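PDB 5T8V: sister chromatid cohesion protein from Chaetomium thermophilum, which probably acts as a cohesin loader that associates with chromatin, this chain being the C-terminal, HEAT-repeat part of the Scc2 protein. Local coordinates for residues Val104-Leu117 / Thr179-Arg192. Residues are numbered along the deposited sequence; the frame is centred on the assembly and turned at random.
Sequences VQTSWGAQDVEQWL and TEELFKALSSCKRR
Leu-182 turns its CG opposite the backbone N (chi1 174°) and Val-113 sets CG1 beside its own N (chi1 -49°); these two torsions aim Leu-182 CD1 and Val-113 CG1 at each other. Within the N-terminal part of the helical HEAT-repeat chain, helix 180-187 packs here against both the loop 104-111 and helix 112-117; the two helices run roughly the same way, their axes 39° apart and 10.3 Å at closest approach. The other methyl of Leu-182, CD2, touches the carbonyl oxygens of Gln-105 and Thr-106 in the type I beta turn from Gln-105 to Trp-108, while Ala-185 CB fits against Val-113 CG2 at 3.8 Å. Leu-186 crosses Trp-116 at about a right angle, its CD2 reaching CZ3 of the ring; Ile-166 and Leu-196 also touch this indole, whose NE1 is hydrogen-bonded to Phe-102 O. In the loop that leads to helix 112-117, Ala-110 N gives a weak hydrogen bond to OE2 of the extended Glu-181 side chain (3.3 Å), and Asp-112 OD1 takes the N-H of Gly-109 from above its carboxylate plane. Farther along, Leu-117 CD1 rests on Cys-189 SG. Arg-192 brings one guanidinium face over Leu-117, with NE 3.8 Å from CD2 of that leucine.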
loop_
_atom_site.group_PDB
_atom_site.type_symbol
_atom_site.label_atom_id
_atom_site.label_comp_id
_atom_site.label_asym_id
_atom_site.label_seq_id
_atom_site.Cartn_x
_atom_site.Cartn_y
_atom_site.Cartn_z
ATOM N N VAL A 104 11.828 -29.004 50.169
ATOM C CA VAL A 104 12.260 -30.100 49.310
ATOM C C VAL A 104 13.471 -29.643 48.514
ATOM O O VAL A 104 13.547 -28.487 48.079
ATOM C CB VAL A 104 11.115 -30.547 48.381
ATOM C CG1 VAL A 104 11.629 -31.447 47.259
ATOM C CG2 VAL A 104 10.042 -31.268 49.178
ATOM N N GLN A 105 14.422 -30.550 48.319
ATOM C CA GLN A 105 15.622 -30.281 47.543
ATOM C C GLN A 105 15.670 -31.208 46.338
ATOM O O GLN A 105 15.412 -32.409 46.455
ATOM C CB GLN A 105 16.882 -30.458 48.397
ATOM C CG GLN A 105 17.154 -29.299 49.343
ATOM C CD GLN A 105 17.505 -28.019 48.607
ATOM O OE1 GLN A 105 17.519 -27.980 47.377
ATOM N NE2 GLN A 105 17.791 -26.964 49.360
ATOM N N THR A 106 16.003 -30.641 45.176
ATOM C CA THR A 106 16.049 -31.433 43.952
ATOM C C THR A 106 17.080 -32.546 44.046
ATOM O O THR A 106 16.899 -33.612 43.445
ATOM C CB THR A 106 16.354 -30.533 42.755
ATOM O OG1 THR A 106 17.606 -29.866 42.961
ATOM C CG2 THR A 106 15.253 -29.500 42.568
ATOM N N SER A 107 18.165 -32.323 44.790
ATOM C CA SER A 107 19.192 -33.346 44.946
ATOM C C SER A 107 18.680 -34.581 45.675
ATOM O O SER A 107 19.268 -35.656 45.529
ATOM C CB SER A 107 20.389 -32.769 45.703
ATOM O OG SER A 107 21.326 -33.785 46.012
ATOM N N TRP A 108 17.604 -34.452 46.451
ATOM C CA TRP A 108 17.128 -35.540 47.299
ATOM C C TRP A 108 16.931 -36.839 46.528
ATOM O O TRP A 108 16.710 -36.823 45.314
ATOM C CB TRP A 108 15.810 -35.142 47.978
ATOM C CG TRP A 108 15.986 -34.372 49.255
ATOM C CD1 TRP A 108 17.163 -33.970 49.819
ATOM C CD2 TRP A 108 14.948 -33.918 50.132
ATOM N NE1 TRP A 108 16.921 -33.295 50.990
ATOM C CE2 TRP A 108 15.569 -33.249 51.204
ATOM C CE3 TRP A 108 13.552 -34.012 50.113
ATOM C CZ2 TRP A 108 14.846 -32.678 52.247
ATOM C CZ3 TRP A 108 12.836 -33.444 51.149
ATOM C CH2 TRP A 108 13.484 -32.784 52.202
ATOM N N GLY A 109 17.017 -37.966 47.234
ATOM C CA GLY A 109 16.750 -39.264 46.667
ATOM C C GLY A 109 15.454 -39.859 47.185
ATOM O O GLY A 109 14.688 -39.227 47.914
ATOM N N ALA A 110 15.223 -41.114 46.799
ATOM C CA ALA A 110 13.966 -41.768 47.135
ATOM C C ALA A 110 13.795 -41.973 48.635
ATOM O O ALA A 110 12.670 -42.220 49.083
ATOM C CB ALA A 110 13.867 -43.108 46.410
ATOM N N GLN A 111 14.870 -41.882 49.419
ATOM C CA GLN A 111 14.767 -42.058 50.863
ATOM C C GLN A 111 14.715 -40.744 51.628
ATOM O O GLN A 111 14.196 -40.721 52.750
ATOM C CB GLN A 111 15.942 -42.894 51.387
ATOM C CG GLN A 111 15.799 -43.272 52.855
ATOM C CD GLN A 111 16.776 -44.347 53.285
ATOM O OE1 GLN A 111 17.603 -44.806 52.497
ATOM N NE2 GLN A 111 16.679 -44.759 54.545
ATOM N N ASP A 112 15.237 -39.656 51.058
ATOM C CA ASP A 112 15.097 -38.354 51.703
ATOM C C ASP A 112 13.633 -37.951 51.813
ATOM O O ASP A 112 13.246 -37.257 52.762
ATOM C CB ASP A 112 15.883 -37.297 50.927
ATOM C CG ASP A 112 17.346 -37.663 50.763
ATOM O OD1 ASP A 112 17.681 -38.353 49.777
ATOM O OD2 ASP A 112 18.162 -37.261 51.620
ATOM N N VAL A 113 12.803 -38.383 50.860
ATOM C CA VAL A 113 11.379 -38.079 50.922
ATOM C C VAL A 113 10.684 -38.893 52.003
ATOM O O VAL A 113 9.616 -38.497 52.476
ATOM C CB VAL A 113 10.699 -38.320 49.560
ATOM C CG1 VAL A 113 11.485 -37.651 48.435
ATOM C CG2 VAL A 113 10.529 -39.809 49.291
ATOM N N GLU A 114 11.249 -40.038 52.393
ATOM C CA GLU A 114 10.678 -40.796 53.501
ATOM C C GLU A 114 10.898 -40.073 54.823
ATOM O O GLU A 114 9.981 -39.978 55.646
ATOM C CB GLU A 114 11.285 -42.195 53.556
ATOM C CG GLU A 114 10.626 -43.103 54.583
ATOM C CD GLU A 114 11.514 -44.254 55.008
ATOM O OE1 GLU A 114 12.520 -44.527 54.317
ATOM O OE2 GLU A 114 11.204 -44.882 56.042
ATOM N N GLN A 115 12.112 -39.568 55.046
ATOM C CA GLN A 115 12.372 -38.752 56.224
ATOM C C GLN A 115 11.604 -37.438 56.164
ATOM O O GLN A 115 11.246 -36.880 57.208
ATOM C CB GLN A 115 13.873 -38.496 56.350
ATOM C CG GLN A 115 14.262 -37.474 57.407
ATOM C CD GLN A 115 15.763 -37.397 57.609
ATOM O OE1 GLN A 115 16.441 -38.422 57.715
ATOM N NE2 GLN A 115 16.294 -36.180 57.654
ATOM N N TRP A 116 11.341 -36.934 54.956
ATOM C CA TRP A 116 10.559 -35.711 54.812
ATOM C C TRP A 116 9.090 -35.953 55.142
ATOM O O TRP A 116 8.433 -35.095 55.742
ATOM C CB TRP A 116 10.712 -35.173 53.389
ATOM C CG TRP A 116 9.948 -33.913 53.113
ATOM C CD1 TRP A 116 10.264 -32.656 53.536
ATOM C CD2 TRP A 116 8.749 -33.788 52.340
ATOM N NE1 TRP A 116 9.333 -31.756 53.079
ATOM C CE2 TRP A 116 8.393 -32.427 52.342
ATOM C CE3 TRP A 116 7.941 -34.694 51.648
ATOM C CZ2 TRP A 116 7.262 -31.949 51.681
ATOM C CZ3 TRP A 116 6.821 -34.219 50.992
ATOM C CH2 TRP A 116 6.493 -32.861 51.012
ATOM N N LEU A 117 8.565 -37.122 54.769
ATOM C CA LEU A 117 7.153 -37.429 54.970
ATOM C C LEU A 117 6.776 -37.531 56.441
ATOM O O LEU A 117 5.583 -37.503 56.762
ATOM C CB LEU A 117 6.798 -38.736 54.260
ATOM C CG LEU A 117 6.586 -38.633 52.750
ATOM C CD1 LEU A 117 6.881 -39.953 52.069
ATOM C CD2 LEU A 117 5.166 -38.199 52.459
ATOM N N THR A 179 16.967 -35.571 38.141
ATOM C CA THR A 179 16.016 -35.594 39.249
ATOM C C THR A 179 14.955 -36.675 39.068
ATOM O O THR A 179 13.875 -36.587 39.661
ATOM C CB THR A 179 15.355 -34.222 39.407
ATOM O OG1 THR A 179 14.658 -33.878 38.201
ATOM C CG2 THR A 179 16.403 -33.155 39.705
ATOM N N GLU A 180 15.248 -37.698 38.264
ATOM C CA GLU A 180 14.286 -38.769 38.015
ATOM C C GLU A 180 13.831 -39.419 39.318
ATOM O O GLU A 180 12.627 -39.517 39.599
ATOM C CB GLU A 180 14.925 -39.801 37.082
ATOM C CG GLU A 180 14.053 -40.989 36.729
ATOM C CD GLU A 180 14.794 -42.026 35.903
ATOM O OE1 GLU A 180 14.149 -42.987 35.431
ATOM O OE2 GLU A 180 16.024 -41.878 35.723
ATOM N N GLU A 181 14.792 -39.864 40.132
ATOM C CA GLU A 181 14.469 -40.625 41.335
ATOM C C GLU A 181 13.524 -39.848 42.243
ATOM O O GLU A 181 12.513 -40.384 42.712
ATOM C CB GLU A 181 15.758 -40.985 42.076
ATOM C CG GLU A 181 15.580 -42.030 43.164
ATOM C CD GLU A 181 16.868 -42.313 43.913
ATOM O OE1 GLU A 181 17.895 -41.677 43.592
ATOM O OE2 GLU A 181 16.853 -43.170 44.822
ATOM N N LEU A 182 13.838 -38.577 42.504
ATOM C CA LEU A 182 12.976 -37.763 43.355
ATOM C C LEU A 182 11.578 -37.637 42.761
ATOM O O LEU A 182 10.574 -37.751 43.478
ATOM C CB LEU A 182 13.600 -36.383 43.559
ATOM C CG LEU A 182 12.749 -35.355 44.307
ATOM C CD1 LEU A 182 12.287 -35.899 45.651
ATOM C CD2 LEU A 182 13.529 -34.064 44.496
ATOM N N PHE A 183 11.494 -37.401 41.449
ATOM C CA PHE A 183 10.195 -37.282 40.796
ATOM C C PHE A 183 9.343 -38.518 41.052
ATOM O O PHE A 183 8.187 -38.414 41.479
ATOM C CB PHE A 183 10.377 -37.057 39.294
ATOM C CG PHE A 183 9.084 -36.928 38.538
ATOM C CD1 PHE A 183 8.357 -38.052 38.180
ATOM C CD2 PHE A 183 8.600 -35.683 38.178
ATOM C CE1 PHE A 183 7.169 -37.937 37.488
ATOM C CE2 PHE A 183 7.411 -35.562 37.482
ATOM C CZ PHE A 183 6.696 -36.691 37.137
ATOM N N LYS A 184 9.898 -39.704 40.797
ATOM C CA LYS A 184 9.102 -40.915 40.979
ATOM C C LYS A 184 8.806 -41.171 42.452
ATOM O O LYS A 184 7.744 -41.712 42.790
ATOM C CB LYS A 184 9.818 -42.104 40.339
ATOM C CG LYS A 184 10.291 -41.798 38.921
ATOM C CD LYS A 184 10.459 -43.040 38.064
ATOM C CE LYS A 184 10.868 -42.653 36.648
ATOM N NZ LYS A 184 11.160 -43.824 35.777
ATOM N N ALA A 185 9.714 -40.763 43.340
ATOM C CA ALA A 185 9.484 -40.921 44.772
ATOM C C ALA A 185 8.268 -40.120 45.229
ATOM O O ALA A 185 7.360 -40.663 45.869
ATOM C CB ALA A 185 10.734 -40.499 45.543
ATOM N N LEU A 186 8.235 -38.821 44.914
ATOM C CA LEU A 186 7.089 -37.996 45.298
ATOM C C LEU A 186 5.820 -38.452 44.585
ATOM O O LEU A 186 4.729 -38.490 45.181
ATOM C CB LEU A 186 7.385 -36.529 44.985
ATOM C CG LEU A 186 8.494 -35.879 45.817
ATOM C CD1 LEU A 186 9.042 -34.646 45.116
ATOM C CD2 LEU A 186 7.976 -35.521 47.198
ATOM N N SER A 187 5.944 -38.802 43.303
ATOM C CA SER A 187 4.814 -39.351 42.566
ATOM C C SER A 187 4.255 -40.588 43.252
ATOM O O SER A 187 3.069 -40.901 43.099
ATOM C CB SER A 187 5.238 -39.683 41.134
ATOM O OG SER A 187 5.688 -38.526 40.450
ATOM N N SER A 188 5.088 -41.307 44.008
ATOM C CA SER A 188 4.623 -42.486 44.727
ATOM C C SER A 188 3.814 -42.149 45.978
ATOM O O SER A 188 3.157 -43.043 46.522
ATOM C CB SER A 188 5.816 -43.365 45.107
ATOM O OG SER A 188 5.386 -44.613 45.620
ATOM N N CYS A 189 3.840 -40.894 46.449
ATOM C CA CYS A 189 3.074 -40.477 47.622
ATOM C C CYS A 189 2.273 -39.201 47.347
ATOM O O CYS A 189 2.024 -38.390 48.259
ATOM C CB CYS A 189 3.990 -40.299 48.832
ATOM S SG CYS A 189 5.368 -39.169 48.572
ATOM N N LYS A 190 1.880 -39.003 46.087
ATOM C CA LYS A 190 0.818 -38.062 45.739
ATOM C C LYS A 190 -0.201 -37.878 46.859
ATOM O O LYS A 190 -0.412 -36.760 47.339
ATOM C CB LYS A 190 0.060 -38.533 44.494
ATOM C CG LYS A 190 0.847 -38.562 43.210
ATOM C CD LYS A 190 -0.020 -39.101 42.083
ATOM C CE LYS A 190 0.717 -39.102 40.755
ATOM N NZ LYS A 190 1.926 -39.968 40.791
ATOM N N ARG A 191 -0.853 -38.972 47.266
ATOM C CA ARG A 191 -2.007 -38.860 48.152
ATOM C C ARG A 191 -1.644 -38.202 49.471
ATOM O O ARG A 191 -2.505 -37.590 50.114
ATOM C CB ARG A 191 -2.614 -40.236 48.413
ATOM C CG ARG A 191 -4.065 -40.171 48.864
ATOM C CD ARG A 191 -4.720 -41.537 48.862
ATOM N NE ARG A 191 -6.162 -41.438 48.680
ATOM C CZ ARG A 191 -6.963 -42.475 48.460
ATOM N NH1 ARG A 191 -6.470 -43.706 48.391
ATOM N NH2 ARG A 191 -8.264 -42.277 48.304
ATOM N N ARG A 192 -0.390 -38.327 49.898
ATOM C CA ARG A 192 0.049 -37.622 51.091
ATOM C C ARG A 192 0.421 -36.182 50.779
ATOM O O ARG A 192 0.316 -35.318 51.657
ATOM C CB ARG A 192 1.233 -38.347 51.729
ATOM C CG ARG A 192 0.935 -39.791 52.107
ATOM C CD ARG A 192 2.029 -40.382 52.980
ATOM N NE ARG A 192 2.135 -39.689 54.262
ATOM C CZ ARG A 192 3.010 -39.995 55.214
ATOM N NH1 ARG A 192 3.871 -40.990 55.039
ATOM N NH2 ARG A 192 3.026 -39.304 56.346
#